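Local coordinates for protein putative phytoene/squalene synthase YisP (Bacillus subtilis subsp. subtilis, PDB 3WE9) that hydrolyses farnesyl diphosphate to farnesol and diphosphate, a reaction that supports biofilm formation, at residues Y15-Y25 and Q42-H52; I177-Y187 and A200-I208. All coordinates share one frame; numbering follows the deposited sequence.

In the fold
YisP belongs to the phytoene/squalene synthase family, and its modelled chain is almost three-quarters helix with no strand. The two contacts come in series along it: contact 1, between helices 6-25 and 38-54, closes before contact 2, between helices 179-185 and 199-221, opens. They share no helix, lie on opposite sides of the chain's centre with their own centres 34 Å apart, and do not touch, the nearest atoms being about 18 Å apart. Helix 118-140 borders both, meeting A43 in contact 1 and P178 in contact 2. Each joins helices near in sequence, with 16 and 12 residues between segments; the centre of contact 1 lies about 13 Å from the chain's centre, that of contact 2 about 22 Å.

Contact 1: Y15-Y25 and Q42-H52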
loop_
_atom_site.group_PDB
_atom_site.type_symbol
_atom_site.label_atom_id
_atom_site.label_comp_id
_atom_site.label_asym_id
_atom_site.label_seq_id
_atom_site.Cartn_x
_atom_site.Cartn_y
_atom_site.Cartn_z
ATOM N N TYR A 15 -3.073 -15.637 -13.572
ATOM C CA TYR A 15 -2.352 -15.399 -12.322
ATOM C C TYR A 15 -0.932 -14.898 -12.601
ATOM O O TYR A 15 -0.481 -13.915 -12.009
ATOM C CB TYR A 15 -2.274 -16.679 -11.483
ATOM C CG TYR A 15 -3.385 -16.863 -10.463
ATOM C CD1 TYR A 15 -3.684 -15.863 -9.531
ATOM C CD2 TYR A 15 -4.084 -18.070 -10.375
ATOM C CE1 TYR A 15 -4.647 -16.067 -8.528
ATOM C CE2 TYR A 15 -5.044 -18.285 -9.382
ATOM C CZ TYR A 15 -5.319 -17.280 -8.459
ATOM O OH TYR A 15 -6.249 -17.493 -7.461
ATOM N N GLN A 16 -0.227 -15.587 -13.493
ATOM C CA GLN A 16 1.133 -15.196 -13.842
ATOM C C GLN A 16 1.174 -13.758 -14.325
ATOM O O GLN A 16 2.096 -13.010 -14.006
ATOM C CB GLN A 16 1.701 -16.118 -14.921
ATOM C CG GLN A 16 2.114 -17.464 -14.381
ATOM C CD GLN A 16 2.919 -17.334 -13.101
ATOM O OE1 GLN A 16 3.932 -16.633 -13.059
ATOM N NE2 GLN A 16 2.469 -18.006 -12.048
ATOM N N GLN A 17 0.165 -13.371 -15.090
ATOM C CA GLN A 17 0.105 -12.014 -15.594
ATOM C C GLN A 17 -0.175 -11.062 -14.435
ATOM O O GLN A 17 0.291 -9.923 -14.431
ATOM C CB GLN A 17 -0.964 -11.916 -16.680
ATOM C CG GLN A 17 -0.667 -12.859 -17.836
ATOM C CD GLN A 17 -1.644 -12.733 -18.984
ATOM O OE1 GLN A 17 -1.531 -13.445 -19.985
ATOM N NE2 GLN A 17 -2.606 -11.827 -18.852
ATOM N N CYS A 18 -0.929 -11.529 -13.443
ATOM C CA CYS A 18 -1.207 -10.696 -12.278
ATOM C C CYS A 18 0.120 -10.447 -11.567
ATOM O O CYS A 18 0.360 -9.358 -11.051
ATOM C CB CYS A 18 -2.188 -11.392 -11.325
ATOM S SG CYS A 18 -3.923 -11.361 -11.851
ATOM N N GLY A 19 0.982 -11.463 -11.564
ATOM C CA GLY A 19 2.284 -11.350 -10.924
ATOM C C GLY A 19 3.237 -10.421 -11.658
ATOM O O GLY A 19 4.045 -9.728 -11.033
ATOM N N GLN A 20 3.148 -10.413 -12.986
ATOM C CA GLN A 20 3.990 -9.557 -13.821
ATOM C C GLN A 20 3.645 -8.104 -13.503
ATOM O O GLN A 20 4.524 -7.259 -13.343
ATOM C CB GLN A 20 3.709 -9.827 -15.301
ATOM C CG GLN A 20 3.709 -11.296 -15.697
ATOM C CD GLN A 20 5.087 -11.823 -16.052
ATOM O OE1 GLN A 20 6.024 -11.738 -15.257
ATOM N NE2 GLN A 20 5.214 -12.378 -17.255
ATOM N N ILE A 21 2.346 -7.834 -13.418
ATOM C CA ILE A 21 1.823 -6.507 -13.113
ATOM C C ILE A 21 2.319 -5.990 -11.768
ATOM O O ILE A 21 2.966 -4.944 -11.692
ATOM C CB ILE A 21 0.272 -6.519 -13.084
ATOM C CG1 ILE A 21 -0.276 -6.690 -14.503
ATOM C CG2 ILE A 21 -0.257 -5.246 -12.441
ATOM C CD1 ILE A 21 -1.793 -6.719 -14.578
ATOM N N VAL A 22 2.005 -6.721 -10.703
ATOM C CA VAL A 22 2.416 -6.314 -9.368
ATOM C C VAL A 22 3.929 -6.175 -9.305
ATOM O O VAL A 22 4.450 -5.243 -8.700
ATOM C CB VAL A 22 1.948 -7.336 -8.297
ATOM C CG1 VAL A 22 2.371 -6.868 -6.913
ATOM C CG2 VAL A 22 0.432 -7.504 -8.363
ATOM N N GLY A 23 4.634 -7.103 -9.943
ATOM C CA GLY A 23 6.083 -7.054 -9.930
ATOM C C GLY A 23 6.615 -5.798 -10.592
ATOM O O GLY A 23 7.693 -5.311 -10.250
ATOM N N GLU A 24 5.846 -5.264 -11.534
ATOM C CA GLU A 24 6.248 -4.068 -12.260
ATOM C C GLU A 24 5.868 -2.769 -11.561
ATOM O O GLU A 24 6.676 -1.841 -11.489
ATOM C CB GLU A 24 5.638 -4.083 -13.662
ATOM C CG GLU A 24 6.125 -2.956 -14.556
ATOM C CD GLU A 24 5.584 -3.058 -15.967
ATOM O OE1 GLU A 24 5.718 -4.141 -16.580
ATOM O OE2 GLU A 24 5.031 -2.054 -16.467
ATOM N N TYR A 25 4.646 -2.707 -11.041
ATOM C CA TYR A 25 4.164 -1.499 -10.382
ATOM C C TYR A 25 4.299 -1.446 -8.858
ATOM O O TYR A 25 3.923 -0.454 -8.234
ATOM C CB TYR A 25 2.711 -1.262 -10.784
ATOM C CG TYR A 25 2.546 -1.056 -12.274
ATOM C CD1 TYR A 25 3.064 0.079 -12.898
ATOM C CD2 TYR A 25 1.895 -2.003 -13.065
ATOM C CE1 TYR A 25 2.939 0.268 -14.274
ATOM C CE2 TYR A 25 1.765 -1.826 -14.443
ATOM C CZ TYR A 25 2.290 -0.688 -15.039
ATOM O OH TYR A 25 2.172 -0.505 -16.400
ATOM N N GLN A 42 -0.156 -16.149 -5.239
ATOM C CA GLN A 42 -0.873 -15.849 -6.469
ATOM C C GLN A 42 -2.183 -15.132 -6.192
ATOM O O GLN A 42 -2.565 -14.215 -6.924
ATOM C CB GLN A 42 -1.097 -17.139 -7.267
ATOM C CG GLN A 42 0.218 -17.718 -7.778
ATOM C CD GLN A 42 0.035 -18.842 -8.775
ATOM O OE1 GLN A 42 0.943 -19.150 -9.551
ATOM N NE2 GLN A 42 -1.131 -19.468 -8.757
ATOM N N ALA A 43 -2.862 -15.530 -5.122
ATOM C CA ALA A 43 -4.118 -14.890 -4.747
ATOM C C ALA A 43 -3.844 -13.415 -4.449
ATOM O O ALA A 43 -4.614 -12.539 -4.836
ATOM C CB ALA A 43 -4.708 -15.575 -3.512
ATOM N N SER A 44 -2.744 -13.148 -3.755
ATOM C CA SER A 44 -2.381 -11.774 -3.417
ATOM C C SER A 44 -2.102 -10.973 -4.686
ATOM O O SER A 44 -2.461 -9.799 -4.769
ATOM C CB SER A 44 -1.151 -11.747 -2.508
ATOM O OG SER A 44 -1.460 -12.309 -1.244
ATOM N N TRP A 45 -1.446 -11.600 -5.659
ATOM C CA TRP A 45 -1.159 -10.917 -6.917
ATOM C C TRP A 45 -2.476 -10.477 -7.545
ATOM O O TRP A 45 -2.609 -9.349 -8.012
ATOM C CB TRP A 45 -0.446 -11.840 -7.906
ATOM C CG TRP A 45 0.937 -12.285 -7.521
ATOM C CD1 TRP A 45 1.750 -11.747 -6.564
ATOM C CD2 TRP A 45 1.673 -13.351 -8.123
ATOM N NE1 TRP A 45 2.952 -12.418 -6.532
ATOM C CE2 TRP A 45 2.931 -13.407 -7.483
ATOM C CE3 TRP A 45 1.392 -14.265 -9.148
ATOM C CZ2 TRP A 45 3.911 -14.347 -7.834
ATOM C CZ3 TRP A 45 2.363 -15.200 -9.497
ATOM C CH2 TRP A 45 3.609 -15.232 -8.839
ATOM N N ALA A 46 -3.451 -11.382 -7.555
ATOM C CA ALA A 46 -4.759 -11.097 -8.133
ATOM C C ALA A 46 -5.414 -9.903 -7.451
ATOM O O ALA A 46 -5.930 -8.999 -8.116
ATOM C CB ALA A 46 -5.670 -12.337 -8.019
ATOM N N VAL A 47 -5.398 -9.905 -6.122
ATOM C CA VAL A 47 -5.997 -8.819 -5.353
ATOM C C VAL A 47 -5.336 -7.474 -5.648
ATOM O O VAL A 47 -6.023 -6.486 -5.917
ATOM C CB VAL A 47 -5.919 -9.100 -3.834
ATOM C CG1 VAL A 47 -6.324 -7.855 -3.044
ATOM C CG2 VAL A 47 -6.834 -10.270 -3.482
ATOM N N LEU A 48 -4.008 -7.432 -5.608
ATOM C CA LEU A 48 -3.303 -6.182 -5.875
ATOM C C LEU A 48 -3.369 -5.770 -7.347
ATOM O O LEU A 48 -3.340 -4.580 -7.661
ATOM C CB LEU A 48 -1.846 -6.278 -5.412
ATOM C CG LEU A 48 -1.650 -6.443 -3.899
ATOM C CD1 LEU A 48 -0.177 -6.260 -3.560
ATOM C CD2 LEU A 48 -2.491 -5.421 -3.147
ATOM N N SER A 49 -3.446 -6.745 -8.249
ATOM C CA SER A 49 -3.560 -6.435 -9.672
ATOM C C SER A 49 -4.893 -5.716 -9.855
ATOM O O SER A 49 -4.986 -4.726 -10.590
ATOM C CB SER A 49 -3.537 -7.712 -10.516
ATOM O OG SER A 49 -2.236 -8.272 -10.562
ATOM N N PHE A 50 -5.919 -6.227 -9.176
ATOM C CA PHE A 50 -7.250 -5.639 -9.215
ATOM C C PHE A 50 -7.155 -4.184 -8.764
ATOM O O PHE A 50 -7.695 -3.286 -9.409
ATOM C CB PHE A 50 -8.198 -6.394 -8.277
ATOM C CG PHE A 50 -9.459 -5.640 -7.959
ATOM C CD1 PHE A 50 -10.519 -5.613 -8.861
ATOM C CD2 PHE A 50 -9.571 -4.926 -6.768
ATOM C CE1 PHE A 50 -11.673 -4.883 -8.581
ATOM C CE2 PHE A 50 -10.716 -4.193 -6.477
ATOM C CZ PHE A 50 -11.771 -4.171 -7.387
ATOM N N CYS A 51 -6.469 -3.964 -7.647
ATOM C CA CYS A 51 -6.293 -2.622 -7.107
ATOM C C CYS A 51 -5.614 -1.701 -8.120
ATOM O O CYS A 51 -6.100 -0.600 -8.389
ATOM C CB CYS A 51 -5.474 -2.677 -5.811
ATOM S SG CYS A 51 -6.368 -3.402 -4.402
ATOM N N HIS A 52 -4.496 -2.153 -8.682
ATOM C CA HIS A 52 -3.768 -1.364 -9.669
ATOM C C HIS A 52 -4.673 -1.032 -10.851
ATOM O O HIS A 52 -4.778 0.128 -11.258
ATOM C CB HIS A 52 -2.541 -2.124 -10.176
ATOM C CG HIS A 52 -1.783 -1.398 -11.247
ATOM N ND1 HIS A 52 -1.076 -0.239 -11.001
ATOM C CD2 HIS A 52 -1.638 -1.655 -12.568
ATOM C CE1 HIS A 52 -0.529 0.186 -12.126
ATOM N NE2 HIS A 52 -0.854 -0.654 -13.092
#
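Y15 and Q42 mark one end of a helix-helix crossing in the all-helical squalene/phytoene synthase fold, where the axes of 15-25 and 42-52 approach to 8.2 Å at 61°. Further in, close passage is possible at G19, opposite W45: G19 CA makes a CH-pi contact over one face of the W45 six-membered ring, 3.5 Å from CD2, and a CB there would collide with CE3. The opposite face of the indole receives CA of its own-helix neighbour Q42, and F30 of helix 27-33 also meets the ring.

A second CH-pi contact sets Q42 CB over the Y15 ring, 3.9 Å from its centroid. The Q42 amide follows over the same ring, its plane turned 27° from it, with NE2 3.6 Å from Y15 CD2.

Apolar contacts fill the middle: C18 CB meets W45 CB, and V22 CG2, the branch beside the backbone N since CG1 is anti to it, rests on L48 CB at 3.9 Å. Between them S49 OG turns back to its own helix and donates to W45 O at 2.8 Å, from above the carbonyl plane.

At the far end the Y25 and H52 rings form an offset stack, planes 20° apart, with H52 NE2 3.1 Å from Y25 CD2.

Contact 2: I177-Y187 and A200-I208; sequences IPRQVMQQFGY and AFTMTWEYI
A Schellman motif ends helix 179-185 where it meets helix 199-221: Y187 N bonds to M182 O at 3.0 Å, G186 N makes a weak bond to Q183 O, and G186 has the positive phi of the C-prime residue. The short helical axes approach to 8.8 Å at 132°.

Just before this turn, F185 enters the other helix as a knob in the hole formed by A200, M203, T204 and Y207. Its CG stands beside the backbone N (chi1 -54°), which lays the ring against M203 CB, 3.9 Å from the ring centroid, while Q184 CB covers the opposite face. M203 curls at chi3 to bring CE within 3.5 Å of F185 CD1, and its sulfur adds an oblique Met-aromatic contact. The F185 edge points at the Y207 face in an offset edge-to-face pair, planes 64° apart. An alanine in place of F185 is likely to leave the hole unfilled and free the M203 and Y207 side chains to turn.

Next to the F185 ring, T204 splits its branches: OG1 donates to A200 O at 2.8 Å, whereas CG2 packs on V181 CG1 at 3.8 Å. Beyond the turn, F201 CB sits over the Y187 ring face, 3.5 Å from CE1, and Y187 OH is hydrogen-bonded to T196 O. Q184 OE1 lies above the Y207 ring, 3.6 Å from CZ, and Q184 NE2 donates to a water.

P178 CD meets I208 CD1, and both residues touch L121 of helix 118-140, while L192 of helix 189-194 packs on I177, M182 and Y187.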
loop_
_atom_site.group_PDB
_atom_site.type_symbol
_atom_site.label_atom_id
_atom_site.label_comp_id
_atom_site.label_asym_id
_atom_site.label_seq_id
_atom_site.Cartn_x
_atom_site.Cartn_y
_atom_site.Cartn_z
ATOM N N ILE A 177 -2.155 16.863 0.240
ATOM C CA ILE A 177 -1.519 17.454 1.419
ATOM C C ILE A 177 -2.587 18.290 2.144
ATOM O O ILE A 177 -3.155 19.220 1.567
ATOM C CB ILE A 177 -0.348 18.379 1.035
ATOM C CG1 ILE A 177 0.696 17.585 0.243
ATOM C CG2 ILE A 177 0.271 18.986 2.294
ATOM C CD1 ILE A 177 1.722 18.452 -0.446
ATOM N N PRO A 178 -2.871 17.962 3.415
ATOM C CA PRO A 178 -3.874 18.670 4.217
ATOM C C PRO A 178 -3.556 20.145 4.436
ATOM O O PRO A 178 -2.548 20.492 5.050
ATOM C CB PRO A 178 -3.891 17.881 5.522
ATOM C CG PRO A 178 -3.453 16.517 5.110
ATOM C CD PRO A 178 -2.323 16.823 4.170
ATOM N N ARG A 179 -4.431 21.011 3.936
ATOM C CA ARG A 179 -4.233 22.447 4.075
ATOM C C ARG A 179 -4.185 22.905 5.530
ATOM O O ARG A 179 -3.512 23.890 5.853
ATOM C CB ARG A 179 -5.319 23.205 3.299
ATOM C CG ARG A 179 -4.917 23.567 1.863
ATOM C CD ARG A 179 -4.322 22.382 1.092
ATOM N NE ARG A 179 -3.920 22.776 -0.257
ATOM C CZ ARG A 179 -3.383 21.958 -1.157
ATOM N NH1 ARG A 179 -3.166 20.672 -0.869
ATOM N NH2 ARG A 179 -3.067 22.427 -2.359
ATOM N N GLN A 180 -4.893 22.206 6.412
ATOM C CA GLN A 180 -4.875 22.575 7.827
ATOM C C GLN A 180 -3.522 22.232 8.443
ATOM O O GLN A 180 -3.063 22.907 9.362
ATOM C CB GLN A 180 -5.989 21.862 8.600
ATOM C CG GLN A 180 -7.375 22.440 8.366
ATOM C CD GLN A 180 -7.424 23.928 8.636
ATOM O OE1 GLN A 180 -7.161 24.379 9.755
ATOM N NE2 GLN A 180 -7.753 24.706 7.610
ATOM N N VAL A 181 -2.887 21.178 7.943
ATOM C CA VAL A 181 -1.574 20.799 8.452
ATOM C C VAL A 181 -0.560 21.815 7.908
ATOM O O VAL A 181 0.319 22.276 8.633
ATOM C CB VAL A 181 -1.182 19.363 8.010
ATOM C CG1 VAL A 181 0.248 19.053 8.446
ATOM C CG2 VAL A 181 -2.138 18.346 8.638
ATOM N N MET A 182 -0.696 22.174 6.637
ATOM C CA MET A 182 0.195 23.163 6.049
ATOM C C MET A 182 0.123 24.459 6.856
ATOM O O MET A 182 1.149 25.056 7.187
ATOM C CB MET A 182 -0.200 23.452 4.601
ATOM C CG MET A 182 0.197 22.375 3.606
ATOM S SD MET A 182 -0.684 22.559 2.049
ATOM C CE MET A 182 -0.058 24.149 1.445
ATOM N N GLN A 183 -1.098 24.873 7.179
ATOM C CA GLN A 183 -1.325 26.109 7.928
ATOM C C GLN A 183 -0.684 26.091 9.308
ATOM O O GLN A 183 -0.222 27.118 9.795
ATOM C CB GLN A 183 -2.830 26.376 8.063
ATOM C CG GLN A 183 -3.163 27.700 8.757
ATOM C CD GLN A 183 -4.659 27.997 8.781
ATOM O OE1 GLN A 183 -5.453 27.217 9.309
ATOM N NE2 GLN A 183 -5.044 29.132 8.206
ATOM N N GLN A 184 -0.675 24.918 9.932
ATOM C CA GLN A 184 -0.083 24.722 11.251
ATOM C C GLN A 184 1.376 25.164 11.264
ATOM O O GLN A 184 1.842 25.780 12.222
ATOM C CB GLN A 184 -0.098 23.232 11.622
ATOM C CG GLN A 184 -1.307 22.712 12.362
ATOM C CD GLN A 184 -1.355 21.189 12.388
ATOM O OE1 GLN A 184 -0.324 20.516 12.479
ATOM N NE2 GLN A 184 -2.557 20.640 12.309
ATOM N N PHE A 185 2.090 24.817 10.195
ATOM C CA PHE A 185 3.512 25.099 10.084
ATOM C C PHE A 185 3.908 26.263 9.179
ATOM O O PHE A 185 5.093 26.536 9.009
ATOM C CB PHE A 185 4.226 23.811 9.644
ATOM C CG PHE A 185 3.933 22.632 10.536
ATOM C CD1 PHE A 185 4.279 22.666 11.890
ATOM C CD2 PHE A 185 3.266 21.515 10.040
ATOM C CE1 PHE A 185 3.957 21.598 12.739
ATOM C CE2 PHE A 185 2.937 20.441 10.876
ATOM C CZ PHE A 185 3.285 20.485 12.232
ATOM N N GLY A 186 2.924 26.946 8.605
ATOM C CA GLY A 186 3.220 28.079 7.746
ATOM C C GLY A 186 3.684 27.747 6.336
ATOM O O GLY A 186 4.392 28.543 5.717
ATOM N N TYR A 187 3.303 26.578 5.824
ATOM C CA TYR A 187 3.676 26.191 4.468
ATOM C C TYR A 187 2.575 26.732 3.567
ATOM O O TYR A 187 1.406 26.363 3.707
ATOM C CB TYR A 187 3.772 24.664 4.339
ATOM C CG TYR A 187 4.409 24.213 3.039
ATOM C CD1 TYR A 187 5.694 24.636 2.688
ATOM C CD2 TYR A 187 3.729 23.374 2.155
ATOM C CE1 TYR A 187 6.282 24.234 1.489
ATOM C CE2 TYR A 187 4.309 22.967 0.953
ATOM C CZ TYR A 187 5.587 23.406 0.627
ATOM O OH TYR A 187 6.163 23.024 -0.567
ATOM N N ALA A 200 9.111 24.541 6.823
ATOM C CA ALA A 200 7.653 24.446 6.916
ATOM C C ALA A 200 7.172 23.179 6.209
ATOM O O ALA A 200 6.245 22.506 6.673
ATOM C CB ALA A 200 7.012 25.676 6.284
ATOM N N PHE A 201 7.793 22.851 5.081
ATOM C CA PHE A 201 7.399 21.651 4.359
ATOM C C PHE A 201 7.800 20.370 5.076
ATOM O O PHE A 201 7.000 19.435 5.177
ATOM C CB PHE A 201 7.991 21.601 2.950
ATOM C CG PHE A 201 7.714 20.298 2.247
ATOM C CD1 PHE A 201 6.406 19.934 1.925
ATOM C CD2 PHE A 201 8.743 19.400 1.976
ATOM C CE1 PHE A 201 6.125 18.692 1.346
ATOM C CE2 PHE A 201 8.475 18.157 1.398
ATOM C CZ PHE A 201 7.161 17.801 1.084
ATOM N N THR A 202 9.036 20.312 5.567
ATOM C CA THR A 202 9.491 19.109 6.247
ATOM C C THR A 202 8.679 18.859 7.517
ATOM O O THR A 202 8.426 17.709 7.877
ATOM C CB THR A 202 11.011 19.166 6.567
ATOM O OG1 THR A 202 11.300 20.321 7.360
ATOM C CG2 THR A 202 11.818 19.226 5.273
ATOM N N MET A 203 8.270 19.929 8.196
ATOM C CA MET A 203 7.444 19.780 9.393
ATOM C C MET A 203 6.079 19.212 9.008
ATOM O O MET A 203 5.524 18.374 9.716
ATOM C CB MET A 203 7.266 21.126 10.098
ATOM C CG MET A 203 8.516 21.577 10.829
ATOM S SD MET A 203 8.284 23.169 11.616
ATOM C CE MET A 203 7.570 22.662 13.191
ATOM N N THR A 204 5.550 19.676 7.878
ATOM C CA THR A 204 4.266 19.209 7.369
ATOM C C THR A 204 4.391 17.728 7.013
ATOM O O THR A 204 3.562 16.902 7.404
ATOM C CB THR A 204 3.859 19.995 6.101
ATOM O OG1 THR A 204 3.656 21.374 6.443
ATOM C CG2 THR A 204 2.568 19.415 5.490
ATOM N N TRP A 205 5.450 17.398 6.283
ATOM C CA TRP A 205 5.702 16.028 5.860
ATOM C C TRP A 205 5.891 15.098 7.059
ATOM O O TRP A 205 5.315 14.018 7.102
ATOM C CB TRP A 205 6.951 15.988 4.971
ATOM C CG TRP A 205 7.183 14.687 4.282
ATOM C CD1 TRP A 205 6.791 14.345 3.017
ATOM C CD2 TRP A 205 7.906 13.559 4.797
ATOM N NE1 TRP A 205 7.230 13.077 2.709
ATOM C CE2 TRP A 205 7.913 12.571 3.783
ATOM C CE3 TRP A 205 8.543 13.289 6.014
ATOM C CZ2 TRP A 205 8.544 11.329 3.950
ATOM C CZ3 TRP A 205 9.175 12.046 6.181
ATOM C CH2 TRP A 205 9.166 11.086 5.152
ATOM N N GLU A 206 6.704 15.518 8.025
ATOM C CA GLU A 206 6.962 14.701 9.207
ATOM C C GLU A 206 5.712 14.519 10.073
ATOM O O GLU A 206 5.531 13.483 10.711
ATOM C CB GLU A 206 8.101 15.307 10.035
ATOM C CG GLU A 206 9.492 15.216 9.377
ATOM C CD GLU A 206 9.989 13.779 9.206
ATOM O OE1 GLU A 206 9.384 12.861 9.797
ATOM O OE2 GLU A 206 10.994 13.564 8.487
ATOM N N TYR A 207 4.844 15.522 10.085
ATOM C CA TYR A 207 3.617 15.437 10.873
ATOM C C TYR A 207 2.749 14.300 10.333
ATOM O O TYR A 207 2.149 13.548 11.104
ATOM C CB TYR A 207 2.850 16.761 10.815
ATOM C CG TYR A 207 1.747 16.883 11.849
ATOM C CD1 TYR A 207 2.045 17.159 13.185
ATOM C CD2 TYR A 207 0.409 16.735 11.490
ATOM C CE1 TYR A 207 1.032 17.289 14.140
ATOM C CE2 TYR A 207 -0.613 16.860 12.434
ATOM C CZ TYR A 207 -0.293 17.140 13.755
ATOM O OH TYR A 207 -1.297 17.290 14.685
ATOM N N ILE A 208 2.691 14.179 9.007
ATOM C CA ILE A 208 1.915 13.126 8.356
ATOM C C ILE A 208 2.661 11.790 8.474
ATOM O O ILE A 208 2.046 10.742 8.687
ATOM C CB ILE A 208 1.673 13.465 6.855
ATOM C CG1 ILE A 208 0.920 14.797 6.747
ATOM C CG2 ILE A 208 0.874 12.349 6.168
ATOM C CD1 ILE A 208 0.825 15.341 5.329
HETATM O O HOH W 1 -3.878 18.289 12.586
#